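Local coordinates for 30-kDa cleavage and polyadenylation specificity factor 30 (Arabidopsis thaliana, PDB 5ZUU), which recognises m6A-modified RNA through its YTH domain and, within the CPSF complex, takes part in pre-mRNA 3'-end formation and poly(A) site selection, at residues A40-R43 with S44-A47; E155-S158 with E159-I163. All coordinates share one frame; numbering follows the deposited sequence.

Following the chain from the N terminus, contact 1 comes first: A40-R43 leaves strand 38-39, turns, and enters helix 46-55 through S44-A47, beside the bound RNA. Contact 2 follows much later, where E155-S158 links helix 142-154 to helix 159-172. Each contact closes a turn between adjoining segments at the start of a helix, and since the first is complete before the second begins, they neither nest nor cross. Their centres lie about 27 Å apart, on opposite sides of the chain's centre. Contact 1 ties an outermost strand of the six-stranded sheet to a helix; contact 2 seats the C-terminal helix beside strand 103-114 and helix 27-36.

Contact 1: A40-R43 with S44-A47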
ATOM      1  N   ALA A  40       7.763  -6.651   0.212  1.00 11.76           N
ATOM      2  CA  ALA A  40       8.489  -7.133   1.359  1.00 12.75           C
ATOM      3  C   ALA A  40       8.805  -5.930   2.242  1.00 13.62           C
ATOM      4  O   ALA A  40       9.192  -4.891   1.723  1.00 14.70           O
ATOM      5  CB  ALA A  40       9.801  -7.857   0.934  1.00 12.57           C
ATOM      6  N   THR A  41       8.712  -6.088   3.571  1.00 14.39           N
ATOM      7  CA  THR A  41       9.062  -4.976   4.470  1.00 14.77           C
ATOM      8  C   THR A  41      10.316  -5.292   5.265  1.00 15.74           C
ATOM      9  O   THR A  41      10.934  -6.347   5.099  1.00 16.38           O
ATOM     10  CB  THR A  41       7.849  -4.550   5.357  1.00 14.35           C
ATOM     11  OG1 THR A  41       8.165  -3.325   6.027  1.00 14.76           O
ATOM     12  CG2 THR A  41       7.441  -5.610   6.389  1.00 14.14           C
ATOM     13  N   GLN A  42      10.725  -4.357   6.116  1.00 18.01           N
ATOM     14  CA  GLN A  42      11.849  -4.575   7.016  1.00 16.80           C
ATOM     15  C   GLN A  42      11.488  -5.695   7.952  1.00 17.88           C
ATOM     16  O   GLN A  42      10.326  -5.820   8.328  1.00 16.43           O
ATOM     17  CB  GLN A  42      12.105  -3.353   7.871  1.00 16.72           C
ATOM     18  CG  GLN A  42      12.535  -2.171   7.057  1.00 16.37           C
ATOM     19  CD  GLN A  42      12.650  -0.932   7.883  1.00 16.39           C
ATOM     20  OE1 GLN A  42      13.618  -0.819   8.584  1.00 18.82           O
ATOM     21  NE2 GLN A  42      11.655   0.003   7.831  1.00 14.49           N
ATOM     22  N   ARG A  43      12.480  -6.513   8.339  1.00 18.02           N
ATOM     23  CA  ARG A  43      12.246  -7.681   9.242  1.00 17.79           C
ATOM     24  C   ARG A  43      11.566  -7.347  10.551  1.00 15.37           C
ATOM     25  O   ARG A  43      10.630  -8.003  10.967  1.00 15.09           O
ATOM     26  CB  ARG A  43      13.536  -8.429   9.473  1.00 20.11           C
ATOM     27  CG  ARG A  43      14.054  -9.017   8.144  1.00 23.95           C
ATOM     28  CD  ARG A  43      15.145 -10.057   8.280  1.00 28.47           C
ATOM     29  NE  ARG A  43      14.597 -11.172   9.071  1.00 33.96           N
ATOM     30  CZ  ARG A  43      15.310 -12.171   9.614  1.00 36.59           C
ATOM     31  NH1 ARG A  43      16.629 -12.237   9.451  1.00 36.59           N
ATOM     32  NH2 ARG A  43      14.694 -13.119  10.326  1.00 35.33           N
ATOM     33  N   SER A  44      11.975  -6.256  11.146  1.00 14.80           N
ATOM     34  CA  SER A  44      11.342  -5.768  12.356  1.00 14.32           C
ATOM     35  C   SER A  44       9.887  -5.395  12.244  1.00 14.05           C
ATOM     36  O   SER A  44       9.245  -5.154  13.279  1.00 14.67           O
ATOM     37  CB  SER A  44      12.070  -4.502  12.827  1.00 14.73           C
ATOM     38  OG  SER A  44      12.000  -3.498  11.818  1.00 16.53           O
ATOM     39  N   ASN A  45       9.343  -5.267  11.032  1.00 12.95           N
ATOM     40  CA  ASN A  45       7.951  -4.890  10.864  1.00 13.03           C
ATOM     41  C   ASN A  45       7.019  -6.069  10.595  1.00 13.51           C
ATOM     42  O   ASN A  45       5.777  -5.847  10.512  1.00 12.76           O
ATOM     43  CB  ASN A  45       7.803  -3.861   9.708  1.00 12.77           C
ATOM     44  CG  ASN A  45       8.351  -2.498  10.053  1.00 12.62           C
ATOM     45  OD1 ASN A  45       8.276  -2.025  11.205  1.00 13.55           O
ATOM     46  ND2 ASN A  45       8.902  -1.847   9.064  1.00 13.81           N
ATOM     47  N   GLU A  46       7.568  -7.289  10.433  1.00 12.26           N
ATOM     48  CA  GLU A  46       6.763  -8.376   9.904  1.00 12.81           C
ATOM     49  C   GLU A  46       5.673  -8.882  10.885  1.00 15.45           C
ATOM     50  O   GLU A  46       4.531  -9.209  10.487  1.00 15.40           O
ATOM     51  CB  GLU A  46       7.650  -9.494   9.399  1.00 13.04           C
ATOM     52  CG  GLU A  46       8.539  -9.025   8.281  1.00 13.59           C
ATOM     53  CD  GLU A  46       9.460 -10.069   7.690  1.00 14.53           C
ATOM     54  OE1 GLU A  46      10.300 -10.557   8.437  1.00 15.52           O
ATOM     55  OE2 GLU A  46       9.359 -10.362   6.464  1.00 16.01           O
ATOM     56  N   ALA A  47       6.010  -8.916  12.186  1.00 14.74           N
ATOM     57  CA  ALA A  47       5.107  -9.404  13.182  1.00 14.33           C
ATOM     58  C   ALA A  47       3.913  -8.455  13.330  1.00 14.10           C
ATOM     59  O   ALA A  47       2.751  -8.888  13.587  1.00 13.40           O
ATOM     60  CB  ALA A  47       5.824  -9.503  14.511  1.00 14.17           C
TER
HETATM   61  O   HOH W   1       8.430  -8.907   4.516  1.00  8.43           O
HETATM   62  O   HOH W   2      10.796 -10.941  11.153  1.00 21.55           O
HETATM   63  O   HOH W   3      11.758 -12.717   7.985  1.00 21.87           O
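T41, Q42 and R43 meet N45 and E46 round the turn that leads into a helix, and the compact part of the contact lies on the T41-Q42 side. There N45 N donates to Q42 O at 2.9 Å, from 50° above the carbonyl plane, while the E46 CG methylene packs against the same Q42 O at 3.7 Å. With T41 OG1 anti to the backbone N (chi1 -170°), the hydroxyl faces the N45 amide and takes a weak hydrogen bond from N45 ND2 at 3.5 Å; T41 CG2 meanwhile rests on N45 CB at 3.8 Å. The Q42 and N45 side chains run alongside each other with their amide planes nearly perpendicular, and Q42 NE2 is held by D136. The R43 side is looser and hydrated. E46 N still donates to R43 O in an almost straight bond (172°), but R43 NE stays 4.4 Å from E46 OE1, beyond a salt bridge. One water spans the gap between the charged groups, donating to E46 OE1 at 2.6 Å and accepting weakly from R43 NE; a second links E46 OE1 to the backbone R43 O. A third water joins T41 N to E46 OE2, which also accepts from R101 N. Losing this carboxylate to an alanine here would probably leave R101 N without its acceptor and break all three water bridges. T41 and N45 pack on D136, and the T41 backbone is bonded to G100. A40 O hydrogen-bonds to a modified residue of the bound RNA and the Q42 side chain packs on it, consistent with m6A recognition by YTH domains; both belong to the loop between strand 38-39, at the edge of the sheet, and helix 46-55.

Contact 2: E155-S158 with E159-I163; sequences EPDS and ELMAI
S158 caps the start of helix 159-172: its OG accepts from L160 N, a weak N-cap bond at 3.4 Å with an N-H...O angle of only 132°. The position of OG between the backbone N and the carbonyl carbon (chi1 65°) brings the hydroxyl round to that amide. M161 N donates to S158 O at 3.1 Å, from well above the carbonyl plane, closing the first turn. One step further along, A162 N is too far for a direct bond to S158 O, and a water bridges them, donating to S158 O at 2.7 Å and accepting from A162 N at 2.9 Å. Beside these bonds, the D157 carboxylate lies against the M161 methylenes, with D157 OD2 3.7 Å from M161 CG.

Outside this first shell, D157 OD1 forms a salt bridge with K109 and D157 OD2 a hydrogen bond with T8, so both oxygens are engaged beyond the turn. The S158 backbone is bonded to L110 of strand 103-114, while L160 packs on L110 and on F30 and V34 of helix 27-36. The chemistry of the cap implies a shared, partly hydrated helix start: a weak hydroxyl bond, one direct carbonyl bond and one water serve three successive amides.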
ATOM      1  N   GLU A 155      -8.085  11.306  -6.262  1.00 12.33           N
ATOM      2  CA  GLU A 155      -7.105  11.587  -7.290  1.00 12.97           C
ATOM      3  C   GLU A 155      -7.307  10.743  -8.501  1.00 12.72           C
ATOM      4  O   GLU A 155      -7.755   9.615  -8.400  1.00 13.58           O
ATOM      5  CB  GLU A 155      -5.647  11.412  -6.804  1.00 13.80           C
ATOM      6  CG  GLU A 155      -5.287  12.351  -5.686  1.00 13.42           C
ATOM      7  CD  GLU A 155      -5.489  13.813  -6.072  1.00 14.51           C
ATOM      8  OE1 GLU A 155      -5.968  14.622  -5.213  1.00 15.86           O
ATOM      9  OE2 GLU A 155      -5.108  14.183  -7.206  1.00 13.53           O
ATOM     10  N   PRO A 156      -7.022  11.303  -9.684  1.00 14.19           N
ATOM     11  CA  PRO A 156      -7.073  10.488 -10.946  1.00 13.40           C
ATOM     12  C   PRO A 156      -6.059   9.341 -10.879  1.00 13.86           C
ATOM     13  O   PRO A 156      -4.966   9.490 -10.256  1.00 12.31           O
ATOM     14  CB  PRO A 156      -6.644  11.461 -12.031  1.00 13.44           C
ATOM     15  CG  PRO A 156      -6.897  12.822 -11.424  1.00 14.30           C
ATOM     16  CD  PRO A 156      -6.703  12.717  -9.943  1.00 13.78           C
ATOM     17  N   ASP A 157      -6.420   8.221 -11.500  1.00 13.59           N
ATOM     18  CA  ASP A 157      -5.528   7.102 -11.664  1.00 14.82           C
ATOM     19  C   ASP A 157      -4.206   7.572 -12.260  1.00 15.45           C
ATOM     20  O   ASP A 157      -4.228   8.399 -13.177  1.00 16.09           O
ATOM     21  CB  ASP A 157      -6.130   6.083 -12.639  1.00 15.17           C
ATOM     22  CG  ASP A 157      -7.305   5.396 -12.101  1.00 16.60           C
ATOM     23  OD1 ASP A 157      -7.706   5.572 -10.910  1.00 16.73           O
ATOM     24  OD2 ASP A 157      -7.891   4.614 -12.882  1.00 21.09           O
ATOM     25  N   SER A 158      -3.064   7.106 -11.722  1.00 15.14           N
ATOM     26  CA  SER A 158      -1.811   7.269 -12.369  1.00 16.51           C
ATOM     27  C   SER A 158      -1.716   6.190 -13.443  1.00 18.67           C
ATOM     28  O   SER A 158      -2.542   5.235 -13.538  1.00 17.24           O
ATOM     29  CB  SER A 158      -0.598   7.131 -11.393  1.00 17.04           C
ATOM     30  OG  SER A 158      -0.559   5.805 -10.891  1.00 16.88           O
ATOM     31  N   GLU A 159      -0.693   6.343 -14.266  1.00 22.15           N
ATOM     32  CA  GLU A 159      -0.380   5.322 -15.301  1.00 27.47           C
ATOM     33  C   GLU A 159      -0.178   3.918 -14.732  1.00 26.39           C
ATOM     34  O   GLU A 159      -0.535   2.952 -15.394  1.00 31.77           O
ATOM     35  CB  GLU A 159       0.824   5.718 -16.164  1.00 33.04           C
ATOM     36  CG  GLU A 159       2.016   6.210 -15.371  1.00 39.67           C
ATOM     37  CD  GLU A 159       2.011   7.714 -15.209  1.00 47.52           C
ATOM     38  OE1 GLU A 159       2.697   8.349 -16.025  1.00 55.47           O
ATOM     39  OE2 GLU A 159       1.303   8.252 -14.301  1.00 43.85           O
ATOM     40  N   LEU A 160       0.300   3.793 -13.488  1.00 22.23           N
ATOM     41  CA  LEU A 160       0.486   2.482 -12.848  1.00 21.33           C
ATOM     42  C   LEU A 160      -0.772   1.730 -12.622  1.00 21.26           C
ATOM     43  O   LEU A 160      -0.719   0.497 -12.495  1.00 25.76           O
ATOM     44  CB  LEU A 160       1.229   2.591 -11.503  1.00 21.56           C
ATOM     45  CG  LEU A 160       2.668   3.145 -11.651  1.00 22.67           C
ATOM     46  CD1 LEU A 160       3.345   3.471 -10.322  1.00 21.70           C
ATOM     47  CD2 LEU A 160       3.533   2.203 -12.470  1.00 24.52           C
ATOM     48  N   MET A 161      -1.911   2.422 -12.515  1.00 21.20           N
ATOM     49  CA  MET A 161      -3.173   1.725 -12.215  1.00 20.95           C
ATOM     50  C   MET A 161      -3.497   0.655 -13.249  1.00 21.22           C
ATOM     51  O   MET A 161      -3.750  -0.494 -12.900  1.00 19.58           O
ATOM     52  CB  MET A 161      -4.345   2.675 -12.109  1.00 21.24           C
ATOM     53  CG  MET A 161      -5.621   2.004 -11.600  1.00 22.10           C
ATOM     54  SD  MET A 161      -5.784   1.771  -9.798  1.00 24.22           S
ATOM     55  CE  MET A 161      -5.460   0.024  -9.635  1.00 24.25           C
ATOM     56  N   ALA A 162      -3.560   1.058 -14.505  1.00 23.41           N
ATOM     57  CA  ALA A 162      -3.864   0.111 -15.588  1.00 25.08           C
ATOM     58  C   ALA A 162      -2.746  -0.970 -15.671  1.00 24.24           C
ATOM     59  O   ALA A 162      -3.021  -2.162 -15.828  1.00 25.60           O
ATOM     60  CB  ALA A 162      -4.047   0.887 -16.917  1.00 24.37           C
ATOM     61  N   ILE A 163      -1.497  -0.562 -15.444  1.00 26.18           N
ATOM     62  CA  ILE A 163      -0.385  -1.544 -15.361  1.00 26.02           C
ATOM     63  C   ILE A 163      -0.689  -2.640 -14.331  1.00 25.74           C
ATOM     64  O   ILE A 163      -0.570  -3.848 -14.614  1.00 24.61           O
ATOM     65  CB  ILE A 163       0.961  -0.868 -15.099  1.00 26.19           C
ATOM     66  CG1 ILE A 163       1.379  -0.053 -16.338  1.00 28.66           C
ATOM     67  CG2 ILE A 163       2.026  -1.923 -14.859  1.00 26.84           C
ATOM     68  CD1 ILE A 163       2.562   0.854 -16.088  1.00 29.43           C
TER
HETATM   69  O   HOH W   4      -3.762   3.784 -15.426  1.00 18.74           O